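Local coordinates for putative fimbrial associated sortase-like protein (Corynebacterium diphtheriae, PDB 6BWE) that is probably a class C pilus sortase, a cysteine transpeptidase of the membrane that cross-links pilin subunits, present here as its extracellular catalytic domain with an altered lid, at residues 78-83 with 87-92; 110-113 with 119-122. The protein carries 2 engineered substitutions. All coordinates share one frame; numbering follows the deposited sequence. Where two conformers were deposited one is given.

How the interactions relate
Interaction 1 comes first along the chain. It pairs strand 77-83 with strand 88-94, the hairpin at the start of the sortase sheet. Interaction 2 follows, inside the loop between strands 105-107 and 123-125. The two centres lie about 17 Å apart, on opposite sides of the chain's centre, and nearest atoms come to about 4 Å without touching. Strand 105-107 connects them: it runs beside strand 88-94 and leads into the loop of interaction 2. H107 spans both neighbourhoods, as its side chain touches I78 and its NE2 bonds A112 O. Interaction 1 thus joins two neighbouring strands of the sheet, while interaction 2 shapes a loop connecting two others.

Interaction 1: 78-83 with 87-92; sequences IASISI and DAHLPI
I81 and L90 form the central hydrogen-bonded pair of this antiparallel hairpin. I81 N gives to L90 O at 2.9 Å, and L90 N gives to I81 O at 3.0 Å. Both donors arrive nearly along the C=O axis. I81 O has a second, weak donor in the H89 conformer given, one of two: H89 ND1 lies 3.2 Å from I81 O with a bent N-H...O angle of 129°. In this conformer the imidazole reaches it because H89 CG stands anti to the backbone N (chi1 -180°), which lays the ring obliquely over the neighbouring strand. H89 CE1 then lies 3.7 Å from S80 OG.

I83 N bonds A88 O, and A88 N returns a straight bond of 3.2 Å to I83 O. This donor sits well above the carbonyl plane. D87 and A88 both face I83, a G1 beta bulge where the strands turn. A classic bulge lies at the other end, with I78 and A79 both facing I92. There I78 N gives to I92 O at 2.8 Å, while I92 N gives to A79 O.

The hairpin belongs to the sortase beta-barrel. The outward-turned backbone of S80 and S82 bonds strand 147-152 at T151 and Y149, and P91 bonds L105. A79, I81, I83, A88, L90 and I92 share one face. On it I92 CD1 fits between A79 CB, at 4.1 Å, and I81 CB, at 4.0 Å. I92 CG2 meets I78 CG1, the two side chains crossing at about a right angle. I81 and I83 also pack on L186 of strand 183-187.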
loop_
_atom_site.group_PDB
_atom_site.type_symbol
_atom_site.label_atom_id
_atom_site.label_comp_id
_atom_site.label_asym_id
_atom_site.label_seq_id
_atom_site.Cartn_x
_atom_site.Cartn_y
_atom_site.Cartn_z
ATOM N N ILE A 78 7.252 -6.083 18.544
ATOM C CA ILE A 78 6.148 -5.135 18.365
ATOM C C ILE A 78 4.827 -5.677 18.935
ATOM O O ILE A 78 3.961 -4.908 19.282
ATOM C CB ILE A 78 5.974 -4.636 16.917
ATOM C CG1 ILE A 78 5.706 -5.751 15.908
ATOM C CG2 ILE A 78 7.218 -3.893 16.492
ATOM C CD1 ILE A 78 5.228 -5.255 14.554
ATOM N N ALA A 79 4.694 -6.993 18.991
ATOM C CA ALA A 79 3.534 -7.673 19.531
ATOM C C ALA A 79 3.875 -9.134 19.715
ATOM O O ALA A 79 4.901 -9.607 19.247
ATOM C CB ALA A 79 2.325 -7.533 18.600
ATOM N N SER A 80 3.050 -9.859 20.457
ATOM C CA SER A 80 3.209 -11.299 20.502
ATOM C C SER A 80 1.876 -11.942 20.144
ATOM O O SER A 80 0.824 -11.300 20.211
ATOM C CB SER A 80 3.707 -11.788 21.872
ATOM O OG SER A 80 2.803 -11.409 22.879
ATOM N N ILE A 81 1.955 -13.193 19.733
ATOM C CA ILE A 81 0.806 -13.934 19.297
ATOM C C ILE A 81 0.752 -15.231 20.069
ATOM O O ILE A 81 1.776 -15.827 20.325
ATOM C CB ILE A 81 0.817 -14.133 17.769
ATOM C CG1 ILE A 81 -0.490 -14.738 17.278
ATOM C CG2 ILE A 81 1.955 -15.017 17.311
ATOM C CD1 ILE A 81 -0.747 -14.491 15.797
ATOM N N SER A 82 -0.459 -15.619 20.456
ATOM C CA SER A 82 -0.744 -16.923 21.050
ATOM C C SER A 82 -1.794 -17.652 20.221
ATOM O O SER A 82 -2.823 -17.078 19.904
ATOM C CB SER A 82 -1.275 -16.746 22.466
ATOM O OG SER A 82 -1.587 -17.996 23.027
ATOM N N ILE A 83 -1.515 -18.917 19.886
ATOM C CA ILE A 83 -2.387 -19.789 19.119
ATOM C C ILE A 83 -2.461 -21.100 19.927
ATOM O O ILE A 83 -1.734 -22.044 19.651
ATOM C CB ILE A 83 -1.912 -20.036 17.678
ATOM C CG1 ILE A 83 -1.578 -18.701 16.962
ATOM C CG2 ILE A 83 -3.014 -20.718 16.905
ATOM C CD1 ILE A 83 -0.829 -18.883 15.664
ATOM N N ASP A 87 -0.315 -24.718 20.465
ATOM C CA ASP A 87 0.624 -24.328 21.495
ATOM C C ASP A 87 1.795 -23.438 20.976
ATOM O O ASP A 87 2.970 -23.700 21.242
ATOM C CB ASP A 87 1.164 -25.584 22.177
ATOM C CG ASP A 87 1.982 -25.273 23.423
ATOM O OD1 ASP A 87 1.678 -24.287 24.133
ATOM O OD2 ASP A 87 2.957 -26.012 23.667
ATOM N N ALA A 88 1.437 -22.394 20.231
ATOM C CA ALA A 88 2.401 -21.467 19.669
ATOM C C ALA A 88 2.281 -20.168 20.448
ATOM O O ALA A 88 1.174 -19.695 20.655
ATOM C CB ALA A 88 2.104 -21.237 18.200
ATOM N N HIS A 89 3.407 -19.665 20.953
ATOM C CA HIS A 89 3.482 -18.349 21.595
ATOM C C HIS A 89 4.767 -17.699 21.127
ATOM O O HIS A 89 5.879 -18.129 21.477
ATOM C CB HIS A 89 3.415 -18.388 23.126
ATOM C CG HIS A 89 3.491 -17.024 23.752
ATOM N ND1 HIS A 89 2.587 -16.016 23.457
ATOM C CD2 HIS A 89 4.384 -16.484 24.617
ATOM C CE1 HIS A 89 2.906 -14.930 24.136
ATOM N NE2 HIS A 89 4.000 -15.182 24.836
ATOM N N LEU A 90 4.618 -16.687 20.278
ATOM C CA LEU A 90 5.732 -16.179 19.497
ATOM C C LEU A 90 5.771 -14.641 19.422
ATOM O O LEU A 90 4.718 -14.007 19.415
ATOM C CB LEU A 90 5.665 -16.724 18.069
ATOM C CG LEU A 90 5.818 -18.234 17.874
ATOM C CD1 LEU A 90 5.475 -18.660 16.482
ATOM C CD2 LEU A 90 7.244 -18.593 18.144
ATOM N N PRO A 91 6.995 -14.070 19.369
ATOM C CA PRO A 91 7.169 -12.647 19.157
ATOM C C PRO A 91 6.965 -12.265 17.678
ATOM O O PRO A 91 7.294 -13.054 16.757
ATOM C CB PRO A 91 8.611 -12.397 19.632
ATOM C CG PRO A 91 9.312 -13.676 19.351
ATOM C CD PRO A 91 8.285 -14.761 19.538
ATOM N N ILE A 92 6.465 -11.037 17.473
ATOM C CA ILE A 92 6.358 -10.448 16.154
ATOM C C ILE A 92 7.301 -9.220 16.120
ATOM O O ILE A 92 7.289 -8.424 17.041
ATOM C CB ILE A 92 4.921 -10.032 15.838
ATOM C CG1 ILE A 92 3.950 -11.240 15.946
ATOM C CG2 ILE A 92 4.882 -9.433 14.429
ATOM C CD1 ILE A 92 2.474 -10.851 16.115
#

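Interaction 2: 110-113 with 119-122; sequences GSAL and GTHP
A112 and P122 make the closest approach. P122 CB lies 3.1 Å from A112 O and P122 CG 3.3 Å from the same oxygen, so one edge of the proline ring rests on this carbonyl. P122 CG also lies 3.7 Å from L113 O. The methyl of A112 points across to the other segment, where A112 CB meets T120 CB at 3.6 Å. A112 CB also touches P122 CD, at 4.3 Å. S111 CB sets against H121 O at 3.5 Å, and its OG lies beside P122 CA.

No direct hydrogen bond joins the segments. A single water does so instead. It accepts from A112 N at 3.0 Å and from H121 N at 2.8 Å, which satisfies two buried amides that do not pair with each other.

Both segments are irregular and belong to the loop between strands 105-107 and 123-125 of the sortase domain. The contact brings the two limbs of that loop together. It is buried packing, away from the annotated active-site residues.

A second shell fixes the parts. A112 O, besides meeting the proline, accepts from H107 NE2. S111 OG sits between the backbone N and the carbonyl carbon (chi1 67°), and from there it bonds L108 O, just after strand 105-107, and V123 N, at the start of strand 123-125. T120 OG1 bonds G117 O, leaving CG2 to face A112. H121 turns its CB away from 110-113, and its ring is held at both nitrogens, ND1 by A176 O and NE2 by T185 OG1. Backbone bonds tie T120 to Q183 and P122 to T185. Helix 24-39 packs against both segments: N38 touches A112 and T120, N38 OD1 accepts from L113 N, and L113 packs on A34 and Y37.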
loop_
_atom_site.group_PDB
_atom_site.type_symbol
_atom_site.label_atom_id
_atom_site.label_comp_id
_atom_site.label_asym_id
_atom_site.label_seq_id
_atom_site.Cartn_x
_atom_site.Cartn_y
_atom_site.Cartn_z
ATOM N N GLY A 110 3.575 -2.942 4.478
ATOM C CA GLY A 110 2.529 -2.722 3.478
ATOM C C GLY A 110 1.167 -3.228 3.896
ATOM O O GLY A 110 0.193 -3.078 3.135
ATOM N N SER A 111 1.114 -3.887 5.058
ATOM C CA SER A 111 -0.125 -4.261 5.707
ATOM C C SER A 111 -0.191 -3.479 7.017
ATOM O O SER A 111 0.828 -2.992 7.507
ATOM C CB SER A 111 -0.214 -5.775 5.944
ATOM O OG SER A 111 0.760 -6.228 6.913
ATOM N N ALA A 112 -1.398 -3.342 7.567
ATOM C CA ALA A 112 -1.601 -2.597 8.810
ATOM C C ALA A 112 -0.852 -3.278 9.962
ATOM O O ALA A 112 -0.679 -4.503 9.996
ATOM C CB ALA A 112 -3.078 -2.514 9.161
ATOM N N LEU A 113 -0.381 -2.459 10.877
ATOM C CA LEU A 113 0.161 -2.946 12.133
ATOM C C LEU A 113 -0.945 -3.593 12.974
ATOM O O LEU A 113 -2.108 -3.175 12.877
ATOM C CB LEU A 113 0.741 -1.763 12.905
ATOM C CG LEU A 113 1.973 -1.084 12.329
ATOM C CD1 LEU A 113 2.186 0.212 13.078
ATOM C CD2 LEU A 113 3.191 -1.987 12.421
ATOM N N GLY A 119 -11.251 -2.273 8.626
ATOM C CA GLY A 119 -10.462 -1.884 7.478
ATOM C C GLY A 119 -9.012 -2.286 7.493
ATOM O O GLY A 119 -8.324 -2.070 6.513
ATOM N N THR A 120 -8.527 -2.844 8.599
ATOM C CA THR A 120 -7.128 -3.274 8.697
ATOM C C THR A 120 -7.030 -4.757 8.384
ATOM O O THR A 120 -7.989 -5.517 8.601
ATOM C CB THR A 120 -6.539 -2.987 10.080
ATOM O OG1 THR A 120 -7.173 -3.793 11.086
ATOM C CG2 THR A 120 -6.696 -1.493 10.414
ATOM N N HIS A 121 -5.892 -5.142 7.829
ATOM C CA HIS A 121 -5.573 -6.553 7.534
ATOM C C HIS A 121 -4.059 -6.818 7.665
ATOM O O HIS A 121 -3.346 -7.051 6.659
ATOM C CB HIS A 121 -6.125 -6.973 6.159
ATOM C CG HIS A 121 -6.152 -8.458 5.943
ATOM N ND1 HIS A 121 -6.949 -9.056 4.983
ATOM C CD2 HIS A 121 -5.490 -9.463 6.568
ATOM C CE1 HIS A 121 -6.756 -10.365 5.021
ATOM N NE2 HIS A 121 -5.888 -10.642 5.982
ATOM N N PRO A 122 -3.548 -6.818 8.919
ATOM C CA PRO A 122 -2.158 -7.192 9.141
ATOM C C PRO A 122 -1.858 -8.575 8.606
ATOM O O PRO A 122 -2.709 -9.471 8.680
ATOM C CB PRO A 122 -2.031 -7.217 10.664
ATOM C CG PRO A 122 -3.122 -6.335 11.177
ATOM C CD PRO A 122 -4.242 -6.494 10.182
HETATM O O HOH W 1 -4.077 -3.600 6.274
#